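Local coordinates for protein transcription termination factor FttA (PDB 2XR1) that probably terminates archaeal transcription as a zinc-dependent ribonuclease that cleaves nascent RNA where it leaves RNA polymerase and then degrades it from the 5' end, at residues L227-V241 with V254-Y267. Sequence-based numbering, arbitrary orientation.
Sequences LYVPEVFPLNQIDAV and VPLLFKYGYEGPVY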
ATOM      1  N   LEU B 227      -8.017   8.408   2.354  1.00 39.45           N
ATOM      2  CA  LEU B 227      -7.484   9.114   1.202  1.00 39.48           C
ATOM      3  C   LEU B 227      -6.124   9.768   1.478  1.00 42.22           C
ATOM      4  O   LEU B 227      -5.518  10.257   0.528  1.00 42.86           O
ATOM      5  CB  LEU B 227      -8.458  10.186   0.721  1.00 39.17           C
ATOM      6  CG  LEU B 227      -9.808   9.716   0.191  1.00 38.53           C
ATOM      7  CD1 LEU B 227     -10.728  10.903  -0.187  1.00 38.91           C
ATOM      8  CD2 LEU B 227      -9.628   8.738  -0.998  1.00 35.34           C
ATOM      9  N   TYR B 228      -5.623   9.760   2.717  1.00 43.41           N
ATOM     10  CA  TYR B 228      -4.477  10.617   3.068  1.00 46.08           C
ATOM     11  C   TYR B 228      -3.142   9.830   3.086  1.00 46.06           C
ATOM     12  O   TYR B 228      -2.128  10.326   3.564  1.00 49.37           O
ATOM     13  CB  TYR B 228      -4.770  11.391   4.375  0.50 49.12           C
ATOM     14  CG  TYR B 228      -6.115  12.117   4.289  0.50 50.63           C
ATOM     15  CD1 TYR B 228      -7.306  11.441   4.555  0.50 51.04           C
ATOM     16  CD2 TYR B 228      -6.202  13.450   3.872  0.50 52.80           C
ATOM     17  CE1 TYR B 228      -8.536  12.075   4.445  0.50 50.77           C
ATOM     18  CE2 TYR B 228      -7.436  14.092   3.759  0.50 52.76           C
ATOM     19  CZ  TYR B 228      -8.595  13.396   4.045  0.50 51.57           C
ATOM     20  OH  TYR B 228      -9.826  13.999   3.944  0.50 49.75           O
ATOM     21  N   VAL B 229      -3.143   8.630   2.524  1.00 43.37           N
ATOM     22  CA  VAL B 229      -2.029   7.696   2.611  1.00 43.01           C
ATOM     23  C   VAL B 229      -1.151   7.743   1.404  1.00 43.15           C
ATOM     24  O   VAL B 229      -1.606   8.107   0.350  1.00 42.06           O
ATOM     25  CB  VAL B 229      -2.531   6.211   2.713  1.00 41.40           C
ATOM     26  CG1 VAL B 229      -3.229   5.984   4.014  1.00 39.90           C
ATOM     27  CG2 VAL B 229      -3.413   5.795   1.503  1.00 34.11           C
ATOM     28  N   PRO B 230       0.107   7.302   1.527  1.00 45.28           N
ATOM     29  CA  PRO B 230       1.074   7.469   0.441  1.00 46.42           C
ATOM     30  C   PRO B 230       0.655   6.920  -0.907  1.00 44.71           C
ATOM     31  O   PRO B 230       1.136   7.395  -1.903  1.00 46.23           O
ATOM     32  CB  PRO B 230       2.281   6.703   0.952  1.00 47.44           C
ATOM     33  CG  PRO B 230       2.223   6.905   2.357  1.00 48.87           C
ATOM     34  CD  PRO B 230       0.781   6.829   2.734  1.00 47.01           C
ATOM     35  N   GLU B 231      -0.242   5.960  -0.929  1.00 43.02           N
ATOM     36  CA  GLU B 231      -0.715   5.344  -2.170  1.00 41.79           C
ATOM     37  C   GLU B 231      -1.643   6.208  -2.956  1.00 41.81           C
ATOM     38  O   GLU B 231      -1.900   5.906  -4.096  1.00 41.28           O
ATOM     39  CB  GLU B 231      -1.513   4.057  -1.871  1.00 39.59           C
ATOM     40  CG  GLU B 231      -0.746   2.964  -1.185  1.00 40.38           C
ATOM     41  CD  GLU B 231      -0.643   3.132   0.321  1.00 43.83           C
ATOM     42  OE1 GLU B 231      -0.229   4.195   0.831  1.00 47.93           O
ATOM     43  OE2 GLU B 231      -0.945   2.183   1.022  1.00 45.86           O
ATOM     44  N   VAL B 232      -2.223   7.220  -2.326  1.00 44.11           N
ATOM     45  CA  VAL B 232      -3.176   8.095  -2.988  1.00 44.22           C
ATOM     46  C   VAL B 232      -2.657   9.526  -3.109  1.00 47.58           C
ATOM     47  O   VAL B 232      -2.957  10.184  -4.094  1.00 47.14           O
ATOM     48  CB  VAL B 232      -4.518   8.022  -2.285  1.00 42.92           C
ATOM     49  CG1 VAL B 232      -5.309   9.341  -2.427  1.00 45.12           C
ATOM     50  CG2 VAL B 232      -5.282   6.900  -2.866  1.00 40.64           C
ATOM     51  N   PHE B 233      -1.912  10.000  -2.104  1.00 51.39           N
ATOM     52  CA  PHE B 233      -1.281  11.320  -2.147  1.00 55.29           C
ATOM     53  C   PHE B 233       0.112  11.154  -2.756  1.00 56.84           C
ATOM     54  O   PHE B 233       0.865  10.316  -2.283  1.00 58.35           O
ATOM     55  CB  PHE B 233      -1.183  11.956  -0.737  1.00 58.16           C
ATOM     56  CG  PHE B 233      -2.404  12.785  -0.341  1.00 58.93           C
ATOM     57  CD1 PHE B 233      -3.650  12.199  -0.252  1.00 56.06           C
ATOM     58  CD2 PHE B 233      -2.284  14.155  -0.038  1.00 63.40           C
ATOM     59  CE1 PHE B 233      -4.791  12.976   0.108  1.00 57.92           C
ATOM     60  CE2 PHE B 233      -3.409  14.935   0.326  1.00 64.18           C
ATOM     61  CZ  PHE B 233      -4.661  14.343   0.402  1.00 61.04           C
ATOM     62  N   PRO B 234       0.472  11.981  -3.774  1.00 57.36           N
ATOM     63  CA  PRO B 234      -0.287  13.148  -4.229  1.00 56.24           C
ATOM     64  C   PRO B 234      -1.299  12.723  -5.273  1.00 52.20           C
ATOM     65  O   PRO B 234      -0.985  11.925  -6.133  1.00 50.08           O
ATOM     66  CB  PRO B 234       0.784  14.039  -4.846  1.00 58.54           C
ATOM     67  CG  PRO B 234       1.768  13.077  -5.423  1.00 59.05           C
ATOM     68  CD  PRO B 234       1.649  11.763  -4.639  1.00 58.16           C
ATOM     69  N   LEU B 235      -2.490  13.290  -5.182  1.00 50.84           N
ATOM     70  CA  LEU B 235      -3.582  12.991  -6.071  1.00 48.67           C
ATOM     71  C   LEU B 235      -3.279  13.138  -7.563  1.00 48.53           C
ATOM     72  O   LEU B 235      -3.852  12.410  -8.388  1.00 47.08           O
ATOM     73  CB  LEU B 235      -4.810  13.811  -5.673  1.00 48.81           C
ATOM     74  CG  LEU B 235      -5.396  13.430  -4.299  1.00 48.38           C
ATOM     75  CD1 LEU B 235      -6.342  14.510  -3.758  1.00 49.83           C
ATOM     76  CD2 LEU B 235      -6.117  12.097  -4.410  1.00 44.87           C
ATOM     77  N   ASN B 236      -2.364  14.018  -7.937  1.00 50.75           N
ATOM     78  CA  ASN B 236      -1.970  14.100  -9.351  1.00 51.56           C
ATOM     79  C   ASN B 236      -1.377  12.784  -9.913  1.00 50.17           C
ATOM     80  O   ASN B 236      -1.366  12.557 -11.120  1.00 49.93           O
ATOM     81  CB  ASN B 236      -1.006  15.261  -9.578  1.00 55.01           C
ATOM     82  CG  ASN B 236       0.375  15.007  -8.983  1.00 58.86           C
ATOM     83  OD1 ASN B 236       0.745  13.864  -8.650  1.00 59.10           O
ATOM     84  ND2 ASN B 236       1.158  16.081  -8.861  1.00 61.35           N
ATOM     85  N   GLN B 237      -0.906  11.900  -9.033  1.00 49.61           N
ATOM     86  CA  GLN B 237      -0.441  10.569  -9.461  1.00 48.02           C
ATOM     87  C   GLN B 237      -1.602   9.662  -9.919  1.00 44.14           C
ATOM     88  O   GLN B 237      -1.351   8.522 -10.318  1.00 43.00           O
ATOM     89  CB  GLN B 237       0.336   9.867  -8.319  1.00 49.11           C
ATOM     90  CG  GLN B 237      -0.523   9.019  -7.348  1.00 49.11           C
ATOM     91  CD  GLN B 237       0.288   8.371  -6.214  1.00 52.86           C
ATOM     92  OE1 GLN B 237       0.629   7.198  -6.303  1.00 52.49           O
ATOM     93  NE2 GLN B 237       0.583   9.142  -5.133  1.00 57.61           N
ATOM     94  N   ILE B 238      -2.853  10.128  -9.810  1.00 41.17           N
ATOM     95  CA  ILE B 238      -3.976   9.301 -10.183  1.00 37.67           C
ATOM     96  C   ILE B 238      -4.415   9.541 -11.635  1.00 37.35           C
ATOM     97  O   ILE B 238      -4.929  10.590 -11.966  1.00 37.98           O
ATOM     98  CB  ILE B 238      -5.207   9.492  -9.268  1.00 36.12           C
ATOM     99  CG1 ILE B 238      -4.828   9.395  -7.790  1.00 36.34           C
ATOM    100  CG2 ILE B 238      -6.207   8.454  -9.594  1.00 31.15           C
ATOM    101  CD1 ILE B 238      -4.463   8.020  -7.335  1.00 33.61           C
ATOM    102  N   ASP B 239      -4.283   8.517 -12.472  1.00 36.19           N
ATOM    103  CA  ASP B 239      -4.669   8.599 -13.859  1.00 36.41           C
ATOM    104  C   ASP B 239      -6.180   8.760 -14.081  1.00 34.18           C
ATOM    105  O   ASP B 239      -6.606   9.497 -14.994  1.00 34.25           O
ATOM    106  CB  ASP B 239      -4.138   7.388 -14.606  1.00 36.76           C
ATOM    107  CG  ASP B 239      -2.596   7.379 -14.685  1.00 43.24           C
ATOM    108  OD1 ASP B 239      -1.910   7.512 -13.609  1.00 49.43           O
ATOM    109  OD2 ASP B 239      -2.055   7.270 -15.838  1.00 49.03           O
ATOM    110  N   ALA B 240      -6.990   8.084 -13.263  1.00 31.54           N
ATOM    111  CA  ALA B 240      -8.450   8.143 -13.436  1.00 29.79           C
ATOM    112  C   ALA B 240      -9.230   7.721 -12.217  1.00 28.24           C
ATOM    113  O   ALA B 240      -8.735   7.059 -11.347  1.00 28.37           O
ATOM    114  CB  ALA B 240      -8.863   7.316 -14.607  1.00 28.51           C
ATOM    115  N   VAL B 241     -10.471   8.146 -12.164  1.00 27.64           N
ATOM    116  CA  VAL B 241     -11.405   7.696 -11.166  1.00 26.64           C
ATOM    117  C   VAL B 241     -12.523   7.024 -11.943  1.00 26.61           C
ATOM    118  O   VAL B 241     -13.009   7.579 -12.918  1.00 26.99           O
ATOM    119  CB  VAL B 241     -11.915   8.883 -10.280  1.00 27.64           C
ATOM    120  CG1 VAL B 241     -13.016   8.450  -9.373  1.00 25.40           C
ATOM    121  CG2 VAL B 241     -10.727   9.468  -9.428  1.00 26.00           C
ATOM    122  N   VAL B 254     -16.274  11.716  -4.426  1.00 29.81           N
ATOM    123  CA  VAL B 254     -15.494  12.044  -5.586  1.00 29.01           C
ATOM    124  C   VAL B 254     -15.209  13.548  -5.669  1.00 32.04           C
ATOM    125  O   VAL B 254     -14.115  13.928  -6.060  1.00 33.69           O
ATOM    126  CB  VAL B 254     -16.132  11.549  -6.875  1.00 27.44           C
ATOM    127  CG1 VAL B 254     -15.434  12.194  -8.147  1.00 24.77           C
ATOM    128  CG2 VAL B 254     -16.079  10.032  -6.895  1.00 23.72           C
ATOM    129  N   PRO B 255     -16.162  14.407  -5.293  1.00 33.41           N
ATOM    130  CA  PRO B 255     -15.789  15.790  -5.318  1.00 36.05           C
ATOM    131  C   PRO B 255     -14.735  16.165  -4.284  1.00 38.39           C
ATOM    132  O   PRO B 255     -14.065  17.175  -4.472  1.00 41.49           O
ATOM    133  CB  PRO B 255     -17.115  16.530  -5.047  1.00 37.37           C
ATOM    134  CG  PRO B 255     -18.135  15.636  -5.541  1.00 35.50           C
ATOM    135  CD  PRO B 255     -17.613  14.239  -5.178  1.00 33.60           C
ATOM    136  N   LEU B 256     -14.583  15.405  -3.204  1.00 38.01           N
ATOM    137  CA  LEU B 256     -13.551  15.717  -2.215  1.00 39.96           C
ATOM    138  C   LEU B 256     -12.167  15.526  -2.841  1.00 40.18           C
ATOM    139  O   LEU B 256     -11.226  16.242  -2.529  1.00 40.78           O
ATOM    140  CB  LEU B 256     -13.696  14.794  -1.002  1.00 39.84           C
ATOM    141  CG  LEU B 256     -12.884  15.070   0.261  1.00 41.08           C
ATOM    142  CD1 LEU B 256     -13.105  16.460   0.774  1.00 42.48           C
ATOM    143  CD2 LEU B 256     -13.261  14.092   1.292  1.00 37.33           C
ATOM    144  N   LEU B 257     -12.053  14.534  -3.739  1.00 38.81           N
ATOM    145  CA  LEU B 257     -10.813  14.341  -4.509  1.00 38.98           C
ATOM    146  C   LEU B 257     -10.435  15.621  -5.227  1.00 40.90           C
ATOM    147  O   LEU B 257      -9.278  16.039  -5.191  1.00 42.79           O
ATOM    148  CB  LEU B 257     -10.942  13.214  -5.530  1.00 36.62           C
ATOM    149  CG  LEU B 257     -11.176  11.832  -4.911  1.00 35.37           C
ATOM    150  CD1 LEU B 257     -11.410  10.736  -5.936  1.00 30.26           C
ATOM    151  CD2 LEU B 257     -10.016  11.455  -4.007  1.00 35.40           C
ATOM    152  N   PHE B 258     -11.406  16.264  -5.851  1.00 41.06           N
ATOM    153  CA  PHE B 258     -11.124  17.523  -6.541  1.00 43.07           C
ATOM    154  C   PHE B 258     -10.766  18.660  -5.559  1.00 46.24           C
ATOM    155  O   PHE B 258      -9.868  19.469  -5.810  1.00 47.89           O
ATOM    156  CB  PHE B 258     -12.287  17.876  -7.464  1.00 42.51           C
ATOM    157  CG  PHE B 258     -12.341  17.019  -8.680  1.00 39.84           C
ATOM    158  CD1 PHE B 258     -11.547  17.293  -9.764  1.00 40.36           C
ATOM    159  CD2 PHE B 258     -13.142  15.934  -8.723  1.00 36.81           C
ATOM    160  CE1 PHE B 258     -11.587  16.518 -10.857  1.00 37.80           C
ATOM    161  CE2 PHE B 258     -13.171  15.133  -9.838  1.00 35.88           C
ATOM    162  CZ  PHE B 258     -12.392  15.421 -10.890  1.00 36.29           C
ATOM    163  N   LYS B 259     -11.454  18.698  -4.430  1.00 47.07           N
ATOM    164  CA  LYS B 259     -11.156  19.694  -3.432  1.00 50.60           C
ATOM    165  C   LYS B 259      -9.690  19.610  -3.024  1.00 51.60           C
ATOM    166  O   LYS B 259      -9.055  20.618  -2.749  1.00 54.57           O
ATOM    167  CB  LYS B 259     -12.033  19.498  -2.206  1.00 51.09           C
ATOM    168  CG  LYS B 259     -11.842  20.564  -1.140  1.00 54.75           C
ATOM    169  CD  LYS B 259     -12.847  20.376   0.014  1.00 56.13           C
ATOM    170  CE  LYS B 259     -12.583  21.305   1.197  1.00 59.67           C
ATOM    171  NZ  LYS B 259     -13.893  21.616   1.853  1.00 61.29           N
ATOM    172  N   TYR B 260      -9.174  18.398  -2.988  1.00 49.73           N
ATOM    173  CA  TYR B 260      -7.812  18.129  -2.583  1.00 50.65           C
ATOM    174  C   TYR B 260      -6.816  18.096  -3.737  1.00 50.24           C
ATOM    175  O   TYR B 260      -5.701  17.597  -3.557  1.00 51.02           O
ATOM    176  CB  TYR B 260      -7.760  16.763  -1.866  1.00 48.97           C
ATOM    177  CG  TYR B 260      -8.430  16.704  -0.511  1.00 50.92           C
ATOM    178  CD1 TYR B 260      -8.568  17.843   0.299  1.00 56.60           C
ATOM    179  CD2 TYR B 260      -8.894  15.499  -0.020  1.00 50.41           C
ATOM    180  CE1 TYR B 260      -9.180  17.769   1.534  1.00 59.50           C
ATOM    181  CE2 TYR B 260      -9.503  15.409   1.204  1.00 53.17           C
ATOM    182  CZ  TYR B 260      -9.657  16.533   1.973  1.00 58.71           C
ATOM    183  OH  TYR B 260     -10.260  16.411   3.202  1.00 64.19           O
ATOM    184  N   GLY B 261      -7.208  18.572  -4.918  1.00 49.41           N
ATOM    185  CA  GLY B 261      -6.255  18.800  -6.024  1.00 49.53           C
ATOM    186  C   GLY B 261      -6.144  17.755  -7.135  1.00 46.76           C
ATOM    187  O   GLY B 261      -5.202  17.789  -7.913  1.00 47.17           O
ATOM    188  N   TYR B 262      -7.081  16.811  -7.195  1.00 43.69           N
ATOM    189  CA  TYR B 262      -7.203  15.920  -8.335  1.00 40.90           C
ATOM    190  C   TYR B 262      -7.686  16.721  -9.522  1.00 41.87           C
ATOM    191  O   TYR B 262      -8.534  17.619  -9.378  1.00 42.38           O
ATOM    192  CB  TYR B 262      -8.203  14.805  -8.035  1.00 38.31           C
ATOM    193  CG  TYR B 262      -8.376  13.808  -9.162  1.00 35.93           C
ATOM    194  CD1 TYR B 262      -7.314  13.061  -9.626  1.00 34.66           C
ATOM    195  CD2 TYR B 262      -9.614  13.628  -9.770  1.00 35.85           C
ATOM    196  CE1 TYR B 262      -7.485  12.155 -10.668  1.00 34.65           C
ATOM    197  CE2 TYR B 262      -9.799  12.721 -10.799  1.00 33.94           C
ATOM    198  CZ  TYR B 262      -8.738  11.991 -11.246  1.00 33.40           C
ATOM    199  OH  TYR B 262      -8.934  11.097 -12.259  1.00 31.76           O
ATOM    200  N   GLU B 263      -7.147  16.393 -10.692  1.00 42.28           N
ATOM    201  CA  GLU B 263      -7.485  17.107 -11.926  1.00 44.21           C
ATOM    202  C   GLU B 263      -7.580  16.215 -13.189  1.00 42.55           C
ATOM    203  O   GLU B 263      -7.496  16.701 -14.320  1.00 44.10           O
ATOM    204  CB  GLU B 263      -6.501  18.288 -12.102  1.00 47.81           C
ATOM    205  CG  GLU B 263      -7.145  19.623 -11.689  1.00 52.81           C
ATOM    206  CD  GLU B 263      -6.176  20.762 -11.490  1.00 61.16           C
ATOM    207  OE1 GLU B 263      -4.963  20.593 -11.752  1.00 66.46           O
ATOM    208  OE2 GLU B 263      -6.627  21.854 -11.071  1.00 64.71           O
ATOM    209  N   GLY B 264      -7.762  14.912 -12.981  1.00 40.00           N
ATOM    210  CA  GLY B 264      -7.968  13.979 -14.066  1.00 38.52           C
ATOM    211  C   GLY B 264      -9.466  13.689 -14.284  1.00 37.04           C
ATOM    212  O   GLY B 264     -10.339  14.387 -13.758  1.00 37.54           O
ATOM    213  N   PRO B 265      -9.764  12.642 -15.068  1.00 34.83           N
ATOM    214  CA  PRO B 265     -11.097  12.303 -15.455  1.00 33.19           C
ATOM    215  C   PRO B 265     -11.823  11.412 -14.456  1.00 31.68           C
ATOM    216  O   PRO B 265     -11.194  10.699 -13.673  1.00 31.16           O
ATOM    217  CB  PRO B 265     -10.868  11.525 -16.719  1.00 33.18           C
ATOM    218  CG  PRO B 265      -9.557  10.861 -16.496  1.00 33.25           C
ATOM    219  CD  PRO B 265      -8.756  11.770 -15.702  1.00 34.13           C
ATOM    220  N   VAL B 266     -13.154  11.469 -14.501  1.00 30.67           N
ATOM    221  CA  VAL B 266     -14.014  10.562 -13.793  1.00 28.29           C
ATOM    222  C   VAL B 266     -14.776   9.821 -14.880  1.00 27.81           C
ATOM    223  O   VAL B 266     -15.441  10.464 -15.704  1.00 28.99           O
ATOM    224  CB  VAL B 266     -15.007  11.331 -12.912  1.00 28.68           C
ATOM    225  CG1 VAL B 266     -15.926  10.354 -12.230  1.00 27.43           C
ATOM    226  CG2 VAL B 266     -14.290  12.202 -11.937  1.00 28.00           C
ATOM    227  N   TYR B 267     -14.668   8.493 -14.924  1.00 26.73           N
ATOM    228  CA  TYR B 267     -15.322   7.698 -15.994  1.00 25.92           C
ATOM    229  C   TYR B 267     -16.490   6.964 -15.382  1.00 25.35           C
ATOM    230  O   TYR B 267     -16.325   6.333 -14.345  1.00 24.07           O
ATOM    231  CB  TYR B 267     -14.409   6.648 -16.600  1.00 25.26           C
ATOM    232  CG  TYR B 267     -13.269   7.196 -17.365  1.00 24.89           C
ATOM    233  CD1 TYR B 267     -13.453   7.687 -18.634  1.00 27.09           C
ATOM    234  CD2 TYR B 267     -11.998   7.208 -16.823  1.00 25.08           C
ATOM    235  CE1 TYR B 267     -12.401   8.209 -19.358  1.00 28.25           C
ATOM    236  CE2 TYR B 267     -10.927   7.731 -17.524  1.00 27.06           C
ATOM    237  CZ  TYR B 267     -11.140   8.247 -18.781  1.00 27.69           C
ATOM    238  OH  TYR B 267     -10.106   8.795 -19.462  1.00 28.53           O
TER
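Leu257, on the inner side of helix 254-259, spreads its branched tip among three aliphatic neighbours: CD2 meets Leu227 and Leu235, while Leu257 CD1 lies 3.8 Å from Val241 CG2. Short branched chains suit this buried layer between helix and sheet, where Leu210 also packs. Leu235 crosses Leu257 at about a right angle and sets CD1 3.3 Å from Tyr260 CB. Gly261, at positive phi, is the C' residue of the Schellman motif that ends the helix before Tyr262. With CG anti to the backbone N (chi1 -179°), the Tyr262 ring reaches across the contact; Val241 CG2 touches it obliquely, whereas Ile238 O lies at its edge, 3.3 Å from Tyr262 CE1. Tyr262 OH donates to Pro265 O (2.7 Å), which also accepts Val241 N at 3.1 Å. Tyr267 N then bonds Val241 O at 2.8 Å, pairing parallel strands 240-242 and 266-268, which helix 254-259 joins in a beta-alpha-beta crossover of the metallo-beta-lactamase fold. At the exposed margin, one of two Tyr228 conformers brings its OH 2.6 Å from Tyr260 OH, a hydrogen bond therefore less certain. Apolar packing seats the helix, while directional bonds at Pro265 O join Tyr262 and the strand, consistent with a defined register at Val241.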